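Side-chain contacts in anopheles gambiae adenosine kinase (Anopheles gambiae, PDB 3LOO), which catalyses phosphate transfer from ATP to adenosine, giving AMP, and belongs to the pfkB family of carbohydrate kinases: residues Asn31-Ile36 against Ala155-Phe160; Gly80-Asn85 against Ser183-Thr188; Lys261-Leu266 against Arg275-Thr280; Leu287-Glu290 against Asn295-Glu298. One frame throughout, in Å; residues are numbered along the deposited sequence.

Contact 1 of 4, residues Asn31-Ile36 against Ala155-Phe160; sequences NPLLDI and AAANDF. With B4P (bis(adenosine)-5'-tetraphosphate), chain D.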
# COMPACT_ATOMS: atom_id res chain seq x y z
N ASN A 31 1.29 5.09 -6.05
CA ASN A 31 2.24 5.08 -7.12
C ASN A 31 2.01 3.84 -7.94
O ASN A 31 2.29 2.74 -7.46
CB ASN A 31 3.70 5.01 -6.60
CG ASN A 31 4.01 6.07 -5.56
OD1 ASN A 31 3.49 7.20 -5.62
ND2 ASN A 31 4.91 5.72 -4.60
N PRO A 32 1.52 4.00 -9.18
CA PRO A 32 1.34 2.78 -9.97
C PRO A 32 2.67 2.41 -10.63
O PRO A 32 3.22 3.20 -11.39
CB PRO A 32 0.28 3.18 -11.02
CG PRO A 32 0.37 4.68 -11.11
CD PRO A 32 1.14 5.22 -9.91
N LEU A 33 3.12 1.19 -10.36
CA LEU A 33 4.43 0.76 -10.75
C LEU A 33 4.31 -0.64 -11.35
O LEU A 33 3.48 -1.44 -10.89
CB LEU A 33 5.30 0.67 -9.48
CG LEU A 33 6.24 1.73 -8.91
CD1 LEU A 33 5.96 3.16 -9.26
CD2 LEU A 33 6.56 1.50 -7.41
N LEU A 34 5.15 -0.91 -12.35
CA LEU A 34 5.26 -2.26 -12.90
C LEU A 34 6.41 -2.92 -12.16
O LEU A 34 7.54 -2.41 -12.16
CB LEU A 34 5.56 -2.20 -14.41
CG LEU A 34 5.69 -3.56 -15.16
CD1 LEU A 34 4.39 -4.43 -15.10
CD2 LEU A 34 6.11 -3.36 -16.64
N ASP A 35 6.13 -4.08 -11.54
CA ASP A 35 7.17 -4.82 -10.86
C ASP A 35 7.98 -5.61 -11.89
O ASP A 35 7.40 -6.23 -12.81
CB ASP A 35 6.59 -5.76 -9.80
CG ASP A 35 6.00 -5.02 -8.57
OD1 ASP A 35 6.22 -3.79 -8.41
OD2 ASP A 35 5.35 -5.71 -7.74
N ILE A 36 9.30 -5.59 -11.69
CA ILE A 36 10.22 -6.40 -12.48
C ILE A 36 10.89 -7.37 -11.51
O ILE A 36 11.75 -7.00 -10.71
CB ILE A 36 11.23 -5.51 -13.24
CG1 ILE A 36 10.50 -4.50 -14.10
CG2 ILE A 36 12.17 -6.35 -14.11
CD1 ILE A 36 11.41 -3.46 -14.69
N ALA A 155 9.79 7.45 -11.18
CA ALA A 155 9.71 8.03 -12.53
C ALA A 155 8.35 8.76 -12.72
O ALA A 155 8.12 9.74 -12.01
CB ALA A 155 9.98 6.94 -13.59
N ALA A 156 7.46 8.31 -13.62
CA ALA A 156 6.19 9.06 -13.85
C ALA A 156 5.29 9.15 -12.62
O ALA A 156 4.53 10.12 -12.47
CB ALA A 156 5.40 8.48 -15.05
N ALA A 157 5.38 8.16 -11.74
CA ALA A 157 4.58 8.24 -10.49
C ALA A 157 4.93 9.50 -9.69
O ALA A 157 4.09 9.99 -8.94
CB ALA A 157 4.74 7.00 -9.63
N ASN A 158 6.17 9.99 -9.85
CA ASN A 158 6.59 11.25 -9.24
C ASN A 158 6.04 12.50 -9.93
O ASN A 158 6.14 13.59 -9.37
CB ASN A 158 8.13 11.35 -9.11
CG ASN A 158 8.56 11.89 -7.76
OD1 ASN A 158 8.04 12.90 -7.26
ND2 ASN A 158 9.48 11.21 -7.15
N ASP A 159 5.46 12.36 -11.11
CA ASP A 159 4.86 13.51 -11.78
C ASP A 159 3.43 13.80 -11.36
O ASP A 159 2.78 14.59 -12.00
CB ASP A 159 4.95 13.35 -13.30
CG ASP A 159 6.40 13.32 -13.81
OD1 ASP A 159 7.30 13.68 -13.04
OD2 ASP A 159 6.65 12.89 -14.95
N PHE A 160 2.93 13.16 -10.30
CA PHE A 160 1.58 13.39 -9.85
C PHE A 160 1.46 14.82 -9.32
O PHE A 160 2.33 15.28 -8.59
CB PHE A 160 1.21 12.42 -8.73
CG PHE A 160 -0.22 12.55 -8.25
CD1 PHE A 160 -1.22 11.77 -8.81
CD2 PHE A 160 -0.55 13.45 -7.24
CE1 PHE A 160 -2.55 11.90 -8.41
CE2 PHE A 160 -1.88 13.57 -6.82
CZ PHE A 160 -2.87 12.79 -7.39
PA B4P D . 6.22 -6.72 -0.47
O1A B4P D . 6.14 -8.01 -1.27
O2A B4P D . 7.61 -6.23 -0.05
O3A B4P D . 5.47 -7.02 0.92
PB B4P D . 4.22 -6.16 1.40
O1B B4P D . 3.00 -6.42 0.52
O2B B4P D . 4.60 -4.74 1.77
O3B B4P D . 4.19 -7.20 2.69
PG B4P D . 4.35 -6.85 4.26
O1G B4P D . 5.76 -7.00 4.73
O2G B4P D . 3.75 -5.47 4.45
O3G B4P D . 3.41 -7.91 5.00
PD B4P D . 3.77 -9.17 5.93
O1D B4P D . 4.98 -9.83 5.37
O2D B4P D . 3.71 -8.83 7.40
O5E B4P D . 5.39 -5.53 -1.22
C5E B4P D . 5.63 -5.54 -2.61
C4E B4P D . 5.05 -4.36 -3.34
O4E B4P D . 5.54 -3.11 -2.87
C3E B4P D . 5.52 -4.44 -4.77
O3E B4P D . 4.38 -4.90 -5.51
C2E B4P D . 5.87 -3.00 -5.15
O2E B4P D . 5.26 -2.53 -6.36
C1E B4P D . 5.43 -2.18 -3.92
N9A B4P D . 6.36 -1.06 -3.71
C8A B4P D . 7.68 -1.11 -3.36
N7A B4P D . 8.15 0.18 -3.29
C5A B4P D . 7.14 1.03 -3.62
C6A B4P D . 7.00 2.43 -3.72
N6A B4P D . 8.04 3.29 -3.50
N1A B4P D . 5.80 2.95 -4.09
C2A B4P D . 4.73 2.15 -4.32
N3A B4P D . 4.83 0.81 -4.22
C4A B4P D . 6.01 0.24 -3.87
O5F B4P D . 2.53 -10.10 5.55
C5F B4P D . 1.20 -9.60 5.51
C4F B4P D . 0.27 -10.82 5.60
O4F B4P D . 0.65 -11.85 4.68
C3F B4P D . 0.41 -11.50 6.95
O3F B4P D . -0.36 -10.80 7.92
C2F B4P D . -0.11 -12.90 6.66
O2F B4P D . -1.55 -12.92 6.70
C1F B4P D . 0.41 -13.15 5.23
N9B B4P D . 1.72 -13.87 5.35
C8B B4P D . 2.94 -13.31 5.22
N7B B4P D . 3.92 -14.23 5.41
C5B B4P D . 3.34 -15.42 5.67
C6B B4P D . 3.79 -16.70 5.95
N6B B4P D . 5.13 -16.94 5.99
N1B B4P D . 2.89 -17.71 6.17
C2B B4P D . 1.55 -17.48 6.13
N3B B4P D . 1.05 -16.24 5.86
C4B B4P D . 1.89 -15.18 5.64

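Contact 2 of 4, residues Gly80-Asn85 against Ser183-Thr188; sequences GGSVQN and SGFFFT. With B4P (bis(adenosine)-5'-tetraphosphate), chain D.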
# COMPACT_ATOMS: atom_id res chain seq x y z
N GLY A 80 2.12 -3.76 -10.20
CA GLY A 80 2.37 -3.52 -8.77
C GLY A 80 2.07 -2.11 -8.32
O GLY A 80 1.16 -1.47 -8.83
N GLY A 81 2.85 -1.62 -7.36
CA GLY A 81 2.44 -0.44 -6.60
C GLY A 81 1.52 -0.89 -5.45
O GLY A 81 0.54 -1.64 -5.65
N SER A 82 1.89 -0.49 -4.25
CA SER A 82 1.21 -0.93 -3.03
C SER A 82 -0.33 -0.71 -3.05
O SER A 82 -1.09 -1.65 -2.92
CB SER A 82 1.82 -0.22 -1.83
OG SER A 82 1.22 -0.67 -0.63
N VAL A 83 -0.76 0.54 -3.19
CA VAL A 83 -2.18 0.88 -3.12
C VAL A 83 -2.92 0.27 -4.31
O VAL A 83 -4.02 -0.25 -4.16
CB VAL A 83 -2.40 2.46 -3.12
CG1 VAL A 83 -3.92 2.79 -3.21
CG2 VAL A 83 -1.78 3.07 -1.89
N GLN A 84 -2.31 0.33 -5.50
CA GLN A 84 -2.87 -0.36 -6.66
C GLN A 84 -3.14 -1.85 -6.42
O GLN A 84 -4.25 -2.34 -6.73
CB GLN A 84 -2.02 -0.16 -7.92
CG GLN A 84 -2.82 -0.51 -9.18
CD GLN A 84 -2.20 0.03 -10.47
OE1 GLN A 84 -2.91 0.55 -11.31
NE2 GLN A 84 -0.87 -0.16 -10.65
N ASN A 85 -2.15 -2.56 -5.87
CA ASN A 85 -2.29 -3.97 -5.51
C ASN A 85 -3.48 -4.19 -4.56
O ASN A 85 -4.26 -5.11 -4.74
CB ASN A 85 -1.07 -4.48 -4.72
CG ASN A 85 0.17 -4.75 -5.58
OD1 ASN A 85 0.10 -4.90 -6.80
ND2 ASN A 85 1.33 -4.76 -4.91
N SER A 183 -0.85 5.23 0.67
CA SER A 183 0.35 4.53 1.21
C SER A 183 1.33 5.59 1.72
O SER A 183 1.33 6.72 1.24
CB SER A 183 1.05 3.71 0.14
OG SER A 183 1.39 4.56 -0.95
N GLY A 184 2.18 5.22 2.68
CA GLY A 184 3.33 6.10 3.00
C GLY A 184 4.24 6.33 1.80
O GLY A 184 4.83 7.41 1.66
N PHE A 185 4.35 5.33 0.91
CA PHE A 185 5.04 5.48 -0.38
C PHE A 185 4.65 6.76 -1.17
O PHE A 185 5.50 7.40 -1.82
CB PHE A 185 4.74 4.26 -1.26
CG PHE A 185 5.42 2.98 -0.81
CD1 PHE A 185 6.77 2.98 -0.41
CD2 PHE A 185 4.73 1.77 -0.87
CE1 PHE A 185 7.42 1.80 -0.06
CE2 PHE A 185 5.36 0.55 -0.50
CZ PHE A 185 6.72 0.58 -0.09
N PHE A 186 3.36 7.09 -1.15
CA PHE A 186 2.84 8.26 -1.87
C PHE A 186 3.35 9.58 -1.30
O PHE A 186 3.30 10.61 -2.00
CB PHE A 186 1.27 8.22 -1.92
CG PHE A 186 0.63 9.28 -2.80
CD1 PHE A 186 0.65 9.19 -4.19
CD2 PHE A 186 -0.06 10.35 -2.22
CE1 PHE A 186 0.01 10.14 -5.01
CE2 PHE A 186 -0.70 11.30 -3.01
CZ PHE A 186 -0.67 11.21 -4.41
N PHE A 187 3.83 9.58 -0.06
CA PHE A 187 4.45 10.80 0.53
C PHE A 187 5.67 11.30 -0.25
O PHE A 187 5.94 12.52 -0.30
CB PHE A 187 4.84 10.60 1.99
CG PHE A 187 3.68 10.41 2.93
CD1 PHE A 187 2.40 10.04 2.47
CD2 PHE A 187 3.90 10.52 4.29
CE1 PHE A 187 1.37 9.83 3.38
CE2 PHE A 187 2.87 10.31 5.19
CZ PHE A 187 1.62 9.96 4.73
N THR A 188 6.40 10.37 -0.88
CA THR A 188 7.54 10.72 -1.75
C THR A 188 7.05 11.64 -2.85
O THR A 188 7.74 12.58 -3.27
CB THR A 188 8.17 9.45 -2.41
OG1 THR A 188 8.53 8.53 -1.40
CG2 THR A 188 9.41 9.80 -3.27
PA B4P D . 6.22 -6.72 -0.47
O1A B4P D . 6.14 -8.01 -1.27
O2A B4P D . 7.61 -6.23 -0.05
O3A B4P D . 5.47 -7.02 0.92
PB B4P D . 4.22 -6.16 1.40
O1B B4P D . 3.00 -6.42 0.52
O2B B4P D . 4.60 -4.74 1.77
O3B B4P D . 4.19 -7.20 2.69
PG B4P D . 4.35 -6.85 4.26
O1G B4P D . 5.76 -7.00 4.73
O2G B4P D . 3.75 -5.47 4.45
O3G B4P D . 3.41 -7.91 5.00
PD B4P D . 3.77 -9.17 5.93
O1D B4P D . 4.98 -9.83 5.37
O2D B4P D . 3.71 -8.83 7.40
O5E B4P D . 5.39 -5.53 -1.22
C5E B4P D . 5.63 -5.54 -2.61
C4E B4P D . 5.05 -4.36 -3.34
O4E B4P D . 5.54 -3.11 -2.87
C3E B4P D . 5.52 -4.44 -4.77
O3E B4P D . 4.38 -4.90 -5.51
C2E B4P D . 5.87 -3.00 -5.15
O2E B4P D . 5.26 -2.53 -6.36
C1E B4P D . 5.43 -2.18 -3.92
N9A B4P D . 6.36 -1.06 -3.71
C8A B4P D . 7.68 -1.11 -3.36
N7A B4P D . 8.15 0.18 -3.29
C5A B4P D . 7.14 1.03 -3.62
C6A B4P D . 7.00 2.43 -3.72
N6A B4P D . 8.04 3.29 -3.50
N1A B4P D . 5.80 2.95 -4.09
C2A B4P D . 4.73 2.15 -4.32
N3A B4P D . 4.83 0.81 -4.22
C4A B4P D . 6.01 0.24 -3.87
O5F B4P D . 2.53 -10.10 5.55
C5F B4P D . 1.20 -9.60 5.51
C4F B4P D . 0.27 -10.82 5.60
O4F B4P D . 0.65 -11.85 4.68
C3F B4P D . 0.41 -11.50 6.95
O3F B4P D . -0.36 -10.80 7.92
C2F B4P D . -0.11 -12.90 6.66
O2F B4P D . -1.55 -12.92 6.70
C1F B4P D . 0.41 -13.15 5.23
N9B B4P D . 1.72 -13.87 5.35
C8B B4P D . 2.94 -13.31 5.22
N7B B4P D . 3.92 -14.23 5.41
C5B B4P D . 3.34 -15.42 5.67
C6B B4P D . 3.79 -16.70 5.95
N6B B4P D . 5.13 -16.94 5.99
N1B B4P D . 2.89 -17.71 6.17
C2B B4P D . 1.55 -17.48 6.13
N3B B4P D . 1.05 -16.24 5.86
C4B B4P D . 1.89 -15.18 5.64

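Contact 3 of 4, residues Lys261-Leu266 against Arg275-Thr280; sequences KRIAAL and RIVIIT. With B4P (bis(adenosine)-5'-tetraphosphate), chain D.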
# COMPACT_ATOMS: atom_id res chain seq x y z
N LYS A 261 -0.13 0.76 20.86
CA LYS A 261 -0.91 1.54 21.84
C LYS A 261 -0.55 3.01 21.81
O LYS A 261 -1.45 3.85 21.83
CB LYS A 261 -0.74 0.98 23.26
CG LYS A 261 -1.21 -0.46 23.41
CD LYS A 261 -0.64 -1.10 24.70
CE LYS A 261 -1.58 -2.17 25.19
NZ LYS A 261 -0.86 -3.15 26.08
N ARG A 262 0.75 3.32 21.78
CA ARG A 262 1.20 4.71 21.74
C ARG A 262 0.71 5.40 20.47
O ARG A 262 0.24 6.54 20.53
CB ARG A 262 2.75 4.83 21.78
CG ARG A 262 3.47 4.38 23.05
CD ARG A 262 3.61 5.48 24.09
NE ARG A 262 4.70 6.45 23.89
CZ ARG A 262 5.99 6.30 24.26
NH1 ARG A 262 6.45 5.16 24.80
NH2 ARG A 262 6.84 7.29 24.06
N ILE A 263 0.86 4.75 19.32
CA ILE A 263 0.36 5.36 18.07
C ILE A 263 -1.18 5.56 18.13
O ILE A 263 -1.69 6.63 17.78
CB ILE A 263 0.70 4.50 16.83
CG1 ILE A 263 2.23 4.35 16.66
CG2 ILE A 263 -0.00 5.08 15.57
CD1 ILE A 263 2.60 3.12 15.70
N ALA A 264 -1.89 4.52 18.58
CA ALA A 264 -3.36 4.55 18.65
C ALA A 264 -3.83 5.73 19.52
O ALA A 264 -4.85 6.35 19.21
CB ALA A 264 -3.93 3.24 19.18
N ALA A 265 -3.04 6.06 20.56
CA ALA A 265 -3.45 7.07 21.55
C ALA A 265 -3.13 8.49 21.15
O ALA A 265 -3.50 9.41 21.86
CB ALA A 265 -2.84 6.73 22.96
N LEU A 266 -2.48 8.69 20.00
CA LEU A 266 -2.17 10.03 19.55
C LEU A 266 -3.41 10.89 19.34
O LEU A 266 -4.48 10.37 18.99
CB LEU A 266 -1.32 10.01 18.27
CG LEU A 266 0.15 9.57 18.34
CD1 LEU A 266 0.66 9.20 16.94
CD2 LEU A 266 1.04 10.66 18.94
N ARG A 275 -9.10 5.60 16.75
CA ARG A 275 -8.08 5.08 15.83
C ARG A 275 -7.83 3.60 16.06
O ARG A 275 -7.79 3.11 17.19
CB ARG A 275 -6.76 5.83 15.98
CG ARG A 275 -5.68 5.41 14.97
CD ARG A 275 -4.42 6.30 15.10
NE ARG A 275 -4.67 7.73 14.85
CZ ARG A 275 -4.69 8.68 15.79
NH1 ARG A 275 -4.58 8.38 17.07
NH2 ARG A 275 -4.85 9.95 15.44
N ILE A 276 -7.63 2.93 14.94
CA ILE A 276 -7.23 1.51 14.87
C ILE A 276 -5.81 1.45 14.30
O ILE A 276 -5.49 2.16 13.33
CB ILE A 276 -8.19 0.76 13.91
CG1 ILE A 276 -9.58 0.79 14.52
CG2 ILE A 276 -7.79 -0.66 13.77
CD1 ILE A 276 -9.61 0.20 15.88
N VAL A 277 -4.95 0.66 14.94
CA VAL A 277 -3.62 0.36 14.38
C VAL A 277 -3.55 -1.15 14.15
O VAL A 277 -3.86 -1.92 15.05
CB VAL A 277 -2.49 0.87 15.30
CG1 VAL A 277 -1.11 0.55 14.69
CG2 VAL A 277 -2.66 2.38 15.58
N ILE A 278 -3.17 -1.56 12.95
CA ILE A 278 -3.06 -3.01 12.59
C ILE A 278 -1.62 -3.34 12.18
O ILE A 278 -1.10 -2.72 11.25
CB ILE A 278 -4.09 -3.42 11.50
CG1 ILE A 278 -5.52 -3.28 12.07
CG2 ILE A 278 -3.87 -4.86 11.01
CD1 ILE A 278 -6.63 -3.30 11.00
N ILE A 279 -0.98 -4.28 12.88
CA ILE A 279 0.41 -4.64 12.61
C ILE A 279 0.49 -6.09 12.20
O ILE A 279 0.09 -6.98 12.97
CB ILE A 279 1.31 -4.39 13.84
CG1 ILE A 279 1.20 -2.90 14.21
CG2 ILE A 279 2.78 -4.78 13.53
CD1 ILE A 279 1.76 -2.56 15.53
N THR A 280 0.96 -6.30 10.96
CA THR A 280 1.21 -7.62 10.43
C THR A 280 2.62 -8.04 10.85
O THR A 280 3.50 -7.20 11.03
CB THR A 280 1.04 -7.67 8.87
OG1 THR A 280 2.02 -6.83 8.22
CG2 THR A 280 -0.40 -7.20 8.44
PA B4P D . 6.22 -6.72 -0.47
O1A B4P D . 6.14 -8.01 -1.27
O2A B4P D . 7.61 -6.23 -0.05
O3A B4P D . 5.47 -7.02 0.92
PB B4P D . 4.22 -6.16 1.40
O1B B4P D . 3.00 -6.42 0.52
O2B B4P D . 4.60 -4.74 1.77
O3B B4P D . 4.19 -7.20 2.69
PG B4P D . 4.35 -6.85 4.26
O1G B4P D . 5.76 -7.00 4.73
O2G B4P D . 3.75 -5.47 4.45
O3G B4P D . 3.41 -7.91 5.00
PD B4P D . 3.77 -9.17 5.93
O1D B4P D . 4.98 -9.83 5.37
O2D B4P D . 3.71 -8.83 7.40
O5E B4P D . 5.39 -5.53 -1.22
C5E B4P D . 5.63 -5.54 -2.61
C4E B4P D . 5.05 -4.36 -3.34
O4E B4P D . 5.54 -3.11 -2.87
C3E B4P D . 5.52 -4.44 -4.77
O3E B4P D . 4.38 -4.90 -5.51
C2E B4P D . 5.87 -3.00 -5.15
O2E B4P D . 5.26 -2.53 -6.36
C1E B4P D . 5.43 -2.18 -3.92
N9A B4P D . 6.36 -1.06 -3.71
C8A B4P D . 7.68 -1.11 -3.36
N7A B4P D . 8.15 0.18 -3.29
C5A B4P D . 7.14 1.03 -3.62
C6A B4P D . 7.00 2.43 -3.72
N6A B4P D . 8.04 3.29 -3.50
N1A B4P D . 5.80 2.95 -4.09
C2A B4P D . 4.73 2.15 -4.32
N3A B4P D . 4.83 0.81 -4.22
C4A B4P D . 6.01 0.24 -3.87
O5F B4P D . 2.53 -10.10 5.55
C5F B4P D . 1.20 -9.60 5.51
C4F B4P D . 0.27 -10.82 5.60
O4F B4P D . 0.65 -11.85 4.68
C3F B4P D . 0.41 -11.50 6.95
O3F B4P D . -0.36 -10.80 7.92
C2F B4P D . -0.11 -12.90 6.66
O2F B4P D . -1.55 -12.92 6.70
C1F B4P D . 0.41 -13.15 5.23
N9B B4P D . 1.72 -13.87 5.35
C8B B4P D . 2.94 -13.31 5.22
N7B B4P D . 3.92 -14.23 5.41
C5B B4P D . 3.34 -15.42 5.67
C6B B4P D . 3.79 -16.70 5.95
N6B B4P D . 5.13 -16.94 5.99
N1B B4P D . 2.89 -17.71 6.17
C2B B4P D . 1.55 -17.48 6.13
N3B B4P D . 1.05 -16.24 5.86
C4B B4P D . 1.89 -15.18 5.64

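Contact 4 of 4, residues Leu287-Glu290 against Asn295-Glu298; sequences LLIE and NVRE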
# COMPACT_ATOMS: atom_id res chain seq x y z
N LEU A 287 -1.83 -8.16 14.64
CA LEU A 287 -2.19 -7.49 15.88
C LEU A 287 -3.12 -6.32 15.62
O LEU A 287 -2.86 -5.50 14.73
CB LEU A 287 -0.95 -6.98 16.63
CG LEU A 287 0.25 -7.90 16.76
CD1 LEU A 287 1.43 -7.08 17.30
CD2 LEU A 287 -0.09 -9.13 17.65
N LEU A 288 -4.20 -6.25 16.40
CA LEU A 288 -5.17 -5.17 16.32
C LEU A 288 -5.10 -4.36 17.60
O LEU A 288 -5.31 -4.90 18.71
CB LEU A 288 -6.61 -5.71 16.14
CG LEU A 288 -7.77 -4.73 16.42
CD1 LEU A 288 -7.74 -3.54 15.48
CD2 LEU A 288 -9.14 -5.46 16.32
N ILE A 289 -4.86 -3.07 17.44
CA ILE A 289 -4.86 -2.15 18.56
C ILE A 289 -5.92 -1.08 18.33
O ILE A 289 -5.93 -0.44 17.27
CB ILE A 289 -3.47 -1.46 18.75
CG1 ILE A 289 -2.33 -2.49 18.83
CG2 ILE A 289 -3.47 -0.56 20.01
CD1 ILE A 289 -1.56 -2.73 17.50
N GLU A 290 -6.81 -0.89 19.31
CA GLU A 290 -7.80 0.16 19.27
C GLU A 290 -7.53 1.17 20.35
O GLU A 290 -7.32 0.79 21.50
CB GLU A 290 -9.23 -0.37 19.46
CG GLU A 290 -10.29 0.76 19.27
CD GLU A 290 -11.74 0.31 19.53
OE1 GLU A 290 -12.08 -0.05 20.69
OE2 GLU A 290 -12.53 0.35 18.57
N ASN A 295 -5.55 -3.63 25.63
CA ASN A 295 -5.59 -5.05 25.40
C ASN A 295 -5.50 -5.32 23.91
O ASN A 295 -6.49 -5.22 23.20
CB ASN A 295 -6.88 -5.63 25.99
CG ASN A 295 -7.06 -7.10 25.70
OD1 ASN A 295 -6.09 -7.86 25.63
ND2 ASN A 295 -8.32 -7.53 25.54
N VAL A 296 -4.31 -5.64 23.43
CA VAL A 296 -4.11 -5.90 22.00
C VAL A 296 -4.65 -7.27 21.60
O VAL A 296 -4.33 -8.30 22.21
CB VAL A 296 -2.62 -5.77 21.61
CG1 VAL A 296 -2.44 -6.05 20.09
CG2 VAL A 296 -2.09 -4.39 21.98
N ARG A 297 -5.47 -7.28 20.55
CA ARG A 297 -6.06 -8.51 20.04
C ARG A 297 -5.21 -9.10 18.92
O ARG A 297 -4.60 -8.37 18.14
CB ARG A 297 -7.50 -8.24 19.58
CG ARG A 297 -8.36 -7.74 20.75
CD ARG A 297 -9.72 -7.24 20.33
NE ARG A 297 -10.51 -8.32 19.75
CZ ARG A 297 -11.61 -8.12 19.03
NH1 ARG A 297 -12.05 -6.89 18.79
NH2 ARG A 297 -12.27 -9.16 18.53
N GLU A 298 -5.17 -10.42 18.85
CA GLU A 298 -4.36 -11.16 17.90
C GLU A 298 -5.21 -11.99 17.00
O GLU A 298 -6.19 -12.59 17.45
CB GLU A 298 -3.46 -12.13 18.62
CG GLU A 298 -2.52 -11.47 19.57
CD GLU A 298 -1.74 -12.48 20.36
OE1 GLU A 298 -1.67 -13.66 19.96
OE2 GLU A 298 -1.19 -12.07 21.39
O HOH W 1 -7.37 -3.70 20.77

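Contact 1 of 4, residues Asn31-Ile36 against Ala155-Phe160
Asn31 ND2 is shared by two acceptors: a nearly straight bond of 3.0 Å runs to N1A of the bound bis(adenosine)-5'-tetraphosphate (164° at the hydrogen), and a weak one goes to Phe185 O. The amide thus reads the Watson-Crick edge of the adenine. Its OD1 is buried with no partner in the model, so the donor side does the holding. With CG anti to the carbonyl carbon (chi1 -52°), the amide swings toward the ligand while CB stays against Ala157, the two CB atoms 3.8 Å apart.

That methyl of Ala157 is nearly the whole contribution of its segment. Beside Asn31 CB it meets Pro32 CD at 4.0 Å, and Leu33 CD1 reaches it from the strand side. Leu33 is forked between two jobs: CD1 goes to the alanine, while CD2 lies over a face of the adenine, 3.6 Å from C2A.

Both segments are passages between the two parts of a pfkB kinase. Residues 31-36 lead from the central sheet into the five-stranded lid sheet, and the short 3-10 turn 156-158 follows the lid strand 147-153 on its way back. Two residues further along strand 33-39, Asp35 clasps the ribose with both carboxylate oxygens: OD1 accepts from O2E at 2.6 Å and OD2 from O3E at 2.6 Å, while Asn313 ND2 also bonds OD2.

Contact 2 of 4, residues Gly80-Asn85 against Ser183-Thr188
In Phe185 a chi1 of -72° carries the ring to the adenine and a chi2 of -44° turns it flat against the base, on the face opposite Leu33; C5A of the ligand sits 3.4 Å above the ring centre. Ser82 turns OG opposite its own backbone N (chi1 -177°), toward Asp317, and leaves CB for the ring edge, in plane and 3.7 Å from Phe185 CD2.

Next to this, Val83 CG2 presses on Ser183, 3.5 Å from its CB. Ser183 OG takes part in an ST motif, accepting from Phe186 N.

Helix 82-94 starts at the nucleoside. Gly81 N bonds O2E at 2.8 Å, Ser82 N reaches N3A at 3.2 Å, and one turn in, Asn85 ND2 gives to O3E. The Gly-Gly pair ahead of the helix is familiar in this family, where it probably helps the lid move. Strand 76-80 of the lid runs into helix 82-94, which meets the end of core strand 179-183 before helix 187-203, with Phe102 of strand 100-107 against Val83.

Contact 3 of 4, residues Lys261-Leu266 against Arg275-Thr280
Arg275 supplies the polar half of this contact, and NH1 is its working atom. It donates a straight bond to Leu266 O (2.8 Å, 175° at the hydrogen) and a more bent one to Ala264 O (3.0 Å, 133°). Both oxygens sit at the edge of the guanidinium, close to its plane, yet the group stands well above the carbonyl plane of Ala264. The side chain runs out extended and then bends at chi3 (-61°), which turns the guanidinium edge toward the end of the helix. Its remaining nitrogens are also bonded to main-chain oxygens: NE to Val232 O, NH2 to Phe229 O and Pro267 O. So many carbonyls, three of them from the last turn of the helix and the residues after it, would be expected to steady the positive charge.

The apolar half centres on Val277, whose CG2 fits against the helix. Ile263 CG2 meets it at 3.8 Å, the two side chains crossing at about a right angle, and Ala264 CB is 3.9 Å from the same methyl.

At the far end of the strand Thr280 turns to the ligand, and its OG1 donates to the phosphate oxygen O2D at 2.7 Å. Strand 234-238, the helical connection ending in helix 256-264, and the parallel strand 276-281 form a beta-alpha-beta crossover in the alpha/beta core of pfkB kinases.

Contact 4 of 4, residues Leu287-Glu290 against Asn295-Glu298
Val296 leans across onto strand 284-290. Its CB stands 4.1 Å from Leu288 O. CG1, anti to the backbone N, comes closer to that oxygen, at 3.4 Å, and also touches Leu287 CB. Both methyls meet Ile289 CG1, CG2 at 3.7 Å and CG1 at 3.8 Å, the valine and isoleucine crossing at a slant.

Next along, Leu288 and Arg297 form an antiparallel hydrogen-bonded pair. Leu288 N gives a straight bond to Arg297 O (2.8 Å), and Arg297 N returns one to Leu288 O (3.0 Å). Their side chains run side by side, the arginine bending at chi3 so that its guanidinium nitrogen NH1 passes 4.1 Å from Leu288 CD2. Leu287 and Glu298 make the following non-hydrogen-bonded pair on the other face. There the glutamate lends its CG to Leu287 CD2, while its OE2 carries a salt bridge to Arg257 of helix 256-264.

Toward the turn the strands part, and a water spans them, donating to Leu288 O and Asn295 O and accepting from Glu290 N. Between 287-290 and 295-298, then, two direct backbone bonds and a water bridge set the pairing, and the side chains add mainly apolar contact at this outer edge of the sheet.

From the N terminus, the chain enters the lid at 31-36, and contact 1 closes a long loop when 155-160 returns to it. Contact 2 opens inside that loop, at 80-85, and closes beyond it, at 183-188, so the two cross; they also touch, Leu33 O lying 2.8 Å from Gly80 N. Together they join lid to core around one adenosine of the ligand. Contacts 3 and 4 follow in series, closing short loops of eight and four residues. They share the core sheet, where strands 276-281 and 284-290 are neighbours. Contact 3 meets the same ligand at a phosphate, its centre about 29 Å from that of contact 1.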